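Local structure of glutamyl-tRNA(Gln) amidotransferase subunit B, mitochondrial (4N0H) at residues L18-Q23 / K189-L194; K73-L78 / L136-E141; P176-S179 / Q183-A186. The protein forms the B subunit of a mitochondrial glutamyl-tRNA(Gln) amidotransferase and is built on the catalytic domain of the GatB/GatE family. All blocks are in the same frame, centred on the assembly; numbering follows the deposited sequence.

Interaction 1. Residues L18-Q23 / K189-L194; sequences LEIHTQ and KKYQNL
Tyr-191 reaches from helix 181-197 to the strand and carries the whole contact, lying against Ile-20 and Thr-22. Just before it in the helix, Lys-190 turns elsewhere, forming a salt bridge with Asp-124 and a hydrogen bond to the carbonyl of Asn-118.

At Tyr-191 itself, CG stands anti to the backbone N (chi1 -172°), which sends the ring off the helix toward the sheet. One side of the ring, the CD2 and CE2 side, does the touching. Tyr-191 CE2 is 3.7 Å from Ile-20 CG2, while Tyr-191 CD2 meets Ile-20 CD1 at 3.9 Å; CG2 approaches the ring obliquely, the other methyl, CD1, touches it as well, and the two side chains run past each other in opposite directions. Farther along the strand, Thr-22 turns its hydroxyl rather than its methyl to the tyrosine, with OG1 3.9 Å from Tyr-191 CE2.

The phenol hydroxyl finds its link to the strand through a water. That water donates to Ile-20 O at 2.6 Å and is hydrogen-bonded to Tyr-191 OH at 2.8 Å; a weak third bond, 3.2 Å long, joins it to Thr-22 OG1. The main-chain carbonyl of buried Ile-20 and the end of the ring are in this way tied together through one solvent molecule.

One residue on, Gln-192 gives its NE2 to the carbonyl of Gly-203. Leu-194 packs on Leu-74, Ala-77 and Leu-78 of helix 65-78.

The topology is that of a split beta-alpha-beta crossover: helix 181-197 connects the parallel strands 168-174 and 210-218, and strand 14-23 runs antiparallel between them, beneath the crossing helix.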
# COMPACT_ATOMS: atom_id res chain seq x y z
N LEU B 18 -17.88 -28.26 5.13
CA LEU B 18 -18.48 -27.03 5.64
C LEU B 18 -17.48 -25.88 5.66
O LEU B 18 -16.29 -26.08 5.90
CB LEU B 18 -19.03 -27.25 7.05
CG LEU B 18 -20.14 -28.29 7.21
CD1 LEU B 18 -20.48 -28.48 8.68
CD2 LEU B 18 -21.38 -27.87 6.43
N GLU B 19 -17.98 -24.67 5.40
CA GLU B 19 -17.20 -23.46 5.58
C GLU B 19 -17.93 -22.57 6.57
O GLU B 19 -19.01 -22.05 6.28
CB GLU B 19 -17.02 -22.73 4.24
CG GLU B 19 -16.26 -23.55 3.22
CD GLU B 19 -16.26 -22.91 1.85
OE1 GLU B 19 -16.74 -21.76 1.72
OE2 GLU B 19 -15.78 -23.56 0.89
N ILE B 20 -17.35 -22.41 7.75
CA ILE B 20 -18.02 -21.72 8.85
C ILE B 20 -17.34 -20.41 9.23
O ILE B 20 -16.21 -20.39 9.70
CB ILE B 20 -18.14 -22.61 10.10
CG1 ILE B 20 -18.86 -23.92 9.75
CG2 ILE B 20 -18.88 -21.87 11.20
CD1 ILE B 20 -19.04 -24.86 10.93
N HIS B 21 -18.06 -19.31 9.03
CA HIS B 21 -17.57 -18.00 9.44
C HIS B 21 -18.11 -17.68 10.82
O HIS B 21 -19.29 -17.86 11.10
CB HIS B 21 -17.99 -16.93 8.43
CG HIS B 21 -17.31 -17.05 7.11
ND1 HIS B 21 -17.65 -18.01 6.18
CD2 HIS B 21 -16.29 -16.34 6.56
CE1 HIS B 21 -16.88 -17.88 5.11
NE2 HIS B 21 -16.05 -16.87 5.32
N THR B 22 -17.22 -17.21 11.68
CA THR B 22 -17.58 -16.95 13.06
C THR B 22 -17.08 -15.58 13.51
O THR B 22 -15.88 -15.29 13.46
CB THR B 22 -17.00 -18.04 13.98
OG1 THR B 22 -17.84 -19.20 13.92
CG2 THR B 22 -16.94 -17.57 15.41
N GLN B 23 -18.00 -14.73 13.95
CA GLN B 23 -17.65 -13.42 14.49
C GLN B 23 -16.98 -13.58 15.85
O GLN B 23 -17.55 -14.20 16.75
CB GLN B 23 -18.89 -12.53 14.64
CG GLN B 23 -19.43 -11.97 13.34
CD GLN B 23 -20.49 -10.91 13.55
OE1 GLN B 23 -21.27 -10.97 14.51
NE2 GLN B 23 -20.53 -9.92 12.66
N LYS B 189 -23.31 -28.33 16.06
CA LYS B 189 -23.68 -28.26 17.47
C LYS B 189 -22.45 -28.22 18.38
O LYS B 189 -22.37 -27.39 19.28
CB LYS B 189 -24.55 -29.46 17.84
CG LYS B 189 -25.23 -29.35 19.19
CD LYS B 189 -25.74 -30.71 19.66
CE LYS B 189 -26.90 -30.58 20.63
NZ LYS B 189 -28.14 -30.10 19.93
N LYS B 190 -21.49 -29.11 18.13
CA LYS B 190 -20.29 -29.16 18.95
C LYS B 190 -19.37 -27.97 18.69
O LYS B 190 -18.74 -27.45 19.62
CB LYS B 190 -19.52 -30.47 18.73
CG LYS B 190 -18.32 -30.63 19.66
CD LYS B 190 -17.63 -31.98 19.51
CE LYS B 190 -18.58 -33.12 19.82
NZ LYS B 190 -17.86 -34.37 20.18
N TYR B 191 -19.29 -27.54 17.44
CA TYR B 191 -18.47 -26.38 17.11
C TYR B 191 -19.00 -25.12 17.81
O TYR B 191 -18.22 -24.31 18.31
CB TYR B 191 -18.39 -26.16 15.60
CG TYR B 191 -17.39 -25.09 15.21
CD1 TYR B 191 -16.05 -25.22 15.54
CD2 TYR B 191 -17.79 -23.95 14.52
CE1 TYR B 191 -15.13 -24.25 15.20
CE2 TYR B 191 -16.88 -22.97 14.17
CZ TYR B 191 -15.55 -23.13 14.51
OH TYR B 191 -14.62 -22.17 14.17
N GLN B 192 -20.32 -24.98 17.84
CA GLN B 192 -20.97 -23.89 18.56
C GLN B 192 -20.58 -23.91 20.03
O GLN B 192 -20.17 -22.89 20.59
CB GLN B 192 -22.49 -23.98 18.44
CG GLN B 192 -23.07 -23.41 17.17
CD GLN B 192 -24.59 -23.40 17.19
OE1 GLN B 192 -25.23 -24.45 17.11
NE2 GLN B 192 -25.18 -22.22 17.31
N ASN B 193 -20.73 -25.07 20.66
CA ASN B 193 -20.34 -25.23 22.05
C ASN B 193 -18.87 -24.90 22.31
O ASN B 193 -18.54 -24.25 23.30
CB ASN B 193 -20.64 -26.65 22.53
CG ASN B 193 -21.98 -26.74 23.22
OD1 ASN B 193 -23.03 -26.80 22.57
ND2 ASN B 193 -21.96 -26.75 24.55
N LEU B 194 -18.00 -25.35 21.42
CA LEU B 194 -16.57 -25.10 21.54
C LEU B 194 -16.21 -23.61 21.55
O LEU B 194 -15.49 -23.14 22.43
CB LEU B 194 -15.79 -25.81 20.42
CG LEU B 194 -14.28 -25.61 20.47
CD1 LEU B 194 -13.68 -26.33 21.67
CD2 LEU B 194 -13.61 -26.06 19.17
O HOH W 1 -15.44 -20.33 12.20

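Interaction 2. Residues K73-L78 / L136-E141; sequences KLSLAL and LQLQIE
Leu-74, Ser-75 and Leu-78 gather round a single methyl group, CD1 of Leu-138, where helix 65-78 lies over strand 130-142. The two short segments run nearly antiparallel, at 168°, with their axes 10.3 Å apart.

Leu-74 comes first. Its CG is anti to the backbone N (chi1 -180°), which carries the isobutyl end out toward the strand; Leu-74 CD2 stops 3.7 Å from Leu-138 CD1, and Leu-74 CG lies nearly as close to the same methyl. The two leucines meet at a slant. Leu-74 also touches Tyr-191, so it lies between strand and neighbouring helix.

Next in sequence, Ser-75 brings its hydroxyl oxygen to the methyl: Ser-75 OG is 3.7 Å from Leu-138 CD1. The polar need of that oxygen is met inside the helix, by a hydrogen bond with the carbonyl of Ala-71 one turn back.

A turn after Leu-74, Leu-78 closes the group with its CD1 3.8 Å from Leu-138 CD1. It rests as well on Ile-117 and Leu-172, which belong to strands 102-120 and 168-174, the two neighbours of strand 130-142 in the sheet.

Across these segments the contact is dispersive: methyl-to-methyl packing joins helix and strand here without directional bonds, and the one polar side-chain atom in the group, OG of the buried Ser-75, has its hydrogen bond already made within its own helix.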
# COMPACT_ATOMS: atom_id res chain seq x y z
N LYS B 73 -6.25 -20.05 20.59
CA LYS B 73 -7.06 -20.92 21.44
C LYS B 73 -7.85 -21.93 20.60
O LYS B 73 -7.94 -23.11 20.95
CB LYS B 73 -7.99 -20.11 22.34
CG LYS B 73 -7.25 -19.15 23.26
CD LYS B 73 -8.20 -18.36 24.15
CE LYS B 73 -8.78 -19.23 25.25
NZ LYS B 73 -9.73 -18.48 26.13
N LEU B 74 -8.40 -21.46 19.48
CA LEU B 74 -9.15 -22.34 18.60
C LEU B 74 -8.25 -23.39 17.94
O LEU B 74 -8.61 -24.56 17.87
CB LEU B 74 -9.89 -21.54 17.53
CG LEU B 74 -10.71 -22.41 16.57
CD1 LEU B 74 -11.76 -23.23 17.33
CD2 LEU B 74 -11.35 -21.55 15.50
N SER B 75 -7.08 -22.97 17.46
CA SER B 75 -6.13 -23.88 16.82
C SER B 75 -5.71 -24.99 17.78
O SER B 75 -5.65 -26.15 17.41
CB SER B 75 -4.89 -23.13 16.33
OG SER B 75 -5.23 -22.07 15.46
N LEU B 76 -5.44 -24.60 19.02
CA LEU B 76 -5.01 -25.55 20.05
C LEU B 76 -6.13 -26.54 20.37
O LEU B 76 -5.88 -27.74 20.50
CB LEU B 76 -4.58 -24.80 21.31
CG LEU B 76 -3.25 -24.06 21.22
CD1 LEU B 76 -3.01 -23.20 22.45
CD2 LEU B 76 -2.11 -25.05 21.02
N ALA B 77 -7.35 -26.04 20.47
CA ALA B 77 -8.50 -26.90 20.77
C ALA B 77 -8.75 -27.92 19.67
O ALA B 77 -9.20 -29.03 19.94
CB ALA B 77 -9.74 -26.05 21.01
N LEU B 78 -8.44 -27.54 18.44
CA LEU B 78 -8.65 -28.42 17.28
C LEU B 78 -7.44 -29.32 17.00
O LEU B 78 -7.54 -30.27 16.23
CB LEU B 78 -8.95 -27.59 16.03
CG LEU B 78 -10.18 -26.68 16.05
CD1 LEU B 78 -10.19 -25.84 14.79
CD2 LEU B 78 -11.47 -27.49 16.18
N LEU B 136 -9.38 -28.46 7.28
CA LEU B 136 -8.44 -28.07 6.23
C LEU B 136 -7.58 -26.93 6.75
O LEU B 136 -6.36 -27.04 6.83
CB LEU B 136 -9.20 -27.62 4.98
CG LEU B 136 -8.56 -27.74 3.58
CD1 LEU B 136 -9.40 -26.97 2.57
CD2 LEU B 136 -7.12 -27.27 3.54
N GLN B 137 -8.23 -25.82 7.10
CA GLN B 137 -7.52 -24.63 7.53
C GLN B 137 -8.39 -23.68 8.34
O GLN B 137 -9.61 -23.84 8.44
CB GLN B 137 -6.94 -23.90 6.33
CG GLN B 137 -7.99 -23.38 5.37
CD GLN B 137 -7.39 -22.88 4.07
OE1 GLN B 137 -7.72 -21.80 3.60
NE2 GLN B 137 -6.50 -23.68 3.49
N LEU B 138 -7.73 -22.67 8.90
CA LEU B 138 -8.34 -21.72 9.81
C LEU B 138 -7.82 -20.35 9.41
O LEU B 138 -6.61 -20.14 9.35
CB LEU B 138 -7.88 -22.08 11.22
CG LEU B 138 -8.61 -21.65 12.49
CD1 LEU B 138 -8.38 -22.71 13.56
CD2 LEU B 138 -8.10 -20.30 12.95
N GLN B 139 -8.72 -19.41 9.09
CA GLN B 139 -8.31 -18.10 8.58
C GLN B 139 -8.93 -16.94 9.36
O GLN B 139 -10.09 -17.00 9.76
CB GLN B 139 -8.70 -17.95 7.11
CG GLN B 139 -8.01 -18.91 6.15
CD GLN B 139 -8.43 -18.68 4.70
OE1 GLN B 139 -9.39 -17.97 4.42
NE2 GLN B 139 -7.69 -19.29 3.78
N ILE B 140 -8.15 -15.88 9.57
CA ILE B 140 -8.68 -14.65 10.15
C ILE B 140 -9.02 -13.69 9.02
O ILE B 140 -8.22 -13.52 8.10
CB ILE B 140 -7.66 -13.98 11.09
CG1 ILE B 140 -7.26 -14.94 12.22
CG2 ILE B 140 -8.22 -12.68 11.66
CD1 ILE B 140 -5.99 -14.53 12.94
N GLU B 141 -10.19 -13.07 9.08
CA GLU B 141 -10.56 -12.10 8.04
C GLU B 141 -11.55 -11.03 8.52
O GLU B 141 -12.19 -11.18 9.56
CB GLU B 141 -11.11 -12.82 6.81
CG GLU B 141 -12.37 -13.62 7.07
CD GLU B 141 -12.81 -14.39 5.84
OE1 GLU B 141 -14.03 -14.58 5.66
OE2 GLU B 141 -11.93 -14.81 5.06

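Interaction 3. Residues P176-S179 / Q183-A186; sequences PDFS and QVRA
Phe-178 and Ser-179 fold back onto Gln-183 and Val-184 at a strand-to-helix junction, the turn that leads from strand 168-174 into helix 181-197. The loop enters it through a classic beta bulge, in which Asp-177 and Phe-178 both face Cys-16 of strand 14-23.

The tight part is the phenylalanine. With CG anti to the carbonyl carbon, the ring lies against the first turn of the helix, and it crosses the Val-184 side chain at about a right angle. Phe-178 CD1 is 3.7 Å from Val-184 CG2, and the same ring carbon is 3.7 Å from Gln-183 CB, so the ring closes on both helix residues at once. Gln-183 O lies at the ring edge, near its plane, 3.6 Å from Phe-178 CE1. Beyond the two segments, Phe-187 meets the ring edge-to-face, and Leu-18, Cys-16 and Ile-133 pack on it too.

Toward solvent the packing gives way to polar contacts. Ser-179 is exposed, and its hydroxyl receives a bond from Gln-183 that is weak: NE2 to OG is 3.1 Å, bent to 129° at the hydrogen. Glu-128 touches both residues on this side, while Asp-177 turns off to bond the backbone N of Gly-134 through OD2.

Between the two parts sits the carboxamide oxygen of Gln-183, which accepts two backbone N-H groups, one from Ser-179 and one from Asp-180, and so ties the loop to the helix start. The Ser-179 N to Gln-183 OE1 bond is short, at 2.7 Å. It is also nearly straight, 165° at the hydrogen, and its donor is tilted 29° out of the carbonyl plane.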
# COMPACT_ATOMS: atom_id res chain seq x y z
N PRO B 176 -13.80 -32.59 3.17
CA PRO B 176 -15.10 -33.16 2.80
C PRO B 176 -15.39 -34.49 3.50
O PRO B 176 -15.65 -35.49 2.82
CB PRO B 176 -14.96 -33.39 1.29
CG PRO B 176 -13.80 -32.55 0.86
CD PRO B 176 -12.87 -32.53 2.03
N ASP B 177 -15.35 -34.50 4.82
CA ASP B 177 -15.45 -35.75 5.59
C ASP B 177 -16.88 -36.14 5.97
O ASP B 177 -17.10 -37.21 6.52
CB ASP B 177 -14.58 -35.68 6.84
CG ASP B 177 -13.11 -35.89 6.54
OD1 ASP B 177 -12.76 -36.06 5.36
OD2 ASP B 177 -12.30 -35.88 7.50
N PHE B 178 -17.84 -35.27 5.68
CA PHE B 178 -19.23 -35.55 6.03
C PHE B 178 -19.90 -36.49 5.04
O PHE B 178 -19.94 -36.22 3.84
CB PHE B 178 -20.03 -34.25 6.15
CG PHE B 178 -19.59 -33.36 7.27
CD1 PHE B 178 -20.08 -33.55 8.55
CD2 PHE B 178 -18.67 -32.35 7.05
CE1 PHE B 178 -19.67 -32.74 9.59
CE2 PHE B 178 -18.26 -31.53 8.08
CZ PHE B 178 -18.76 -31.72 9.35
N SER B 179 -20.42 -37.60 5.56
CA SER B 179 -21.14 -38.56 4.74
C SER B 179 -22.63 -38.55 5.08
O SER B 179 -23.48 -38.58 4.19
CB SER B 179 -20.56 -39.97 4.91
OG SER B 179 -20.44 -40.32 6.28
N GLN B 183 -24.21 -36.20 10.85
CA GLN B 183 -22.86 -35.77 11.15
C GLN B 183 -22.76 -34.25 11.08
O GLN B 183 -22.17 -33.61 11.96
CB GLN B 183 -21.86 -36.40 10.18
CG GLN B 183 -21.75 -37.91 10.32
CD GLN B 183 -20.91 -38.54 9.22
OE1 GLN B 183 -20.48 -37.85 8.29
NE2 GLN B 183 -20.69 -39.85 9.32
N VAL B 184 -23.36 -33.68 10.03
CA VAL B 184 -23.36 -32.23 9.84
C VAL B 184 -24.00 -31.52 11.03
O VAL B 184 -23.45 -30.55 11.55
CB VAL B 184 -24.09 -31.84 8.54
CG1 VAL B 184 -24.30 -30.33 8.46
CG2 VAL B 184 -23.32 -32.34 7.32
N ARG B 185 -25.15 -32.02 11.46
CA ARG B 185 -25.86 -31.44 12.60
C ARG B 185 -25.05 -31.54 13.90
O ARG B 185 -24.99 -30.58 14.67
CB ARG B 185 -27.24 -32.10 12.78
CG ARG B 185 -27.89 -31.81 14.12
CD ARG B 185 -29.35 -32.28 14.17
NE ARG B 185 -30.26 -31.30 13.59
CZ ARG B 185 -30.99 -31.50 12.49
NH1 ARG B 185 -30.91 -32.66 11.85
NH2 ARG B 185 -31.79 -30.54 12.05
N ALA B 186 -24.44 -32.70 14.13
CA ALA B 186 -23.66 -32.92 15.35
C ALA B 186 -22.40 -32.06 15.39
O ALA B 186 -21.99 -31.61 16.46
CB ALA B 186 -23.30 -34.40 15.48

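How the interactions relate
Helix 181-197 serves interactions 1 and 3, whose centres lie 13 Å apart: its start holds the incoming loop and its later turns cover strand 14-23. They touch where Leu-18 CD1 packs 3.7 Å from Phe-178 CZ. Interaction 2, centred 11 Å from interaction 1, brings a second helix to the same sheet, and the two helices meet through Tyr-191 OH and Leu-74 CD2 at 3.6 Å. Interactions 2 and 3 do not touch; their nearest atoms are about 7 Å apart. Along the chain both are nested inside the loop that interaction 1 closes, one after the other, and all three belong to the GatB/GatE catalytic domain.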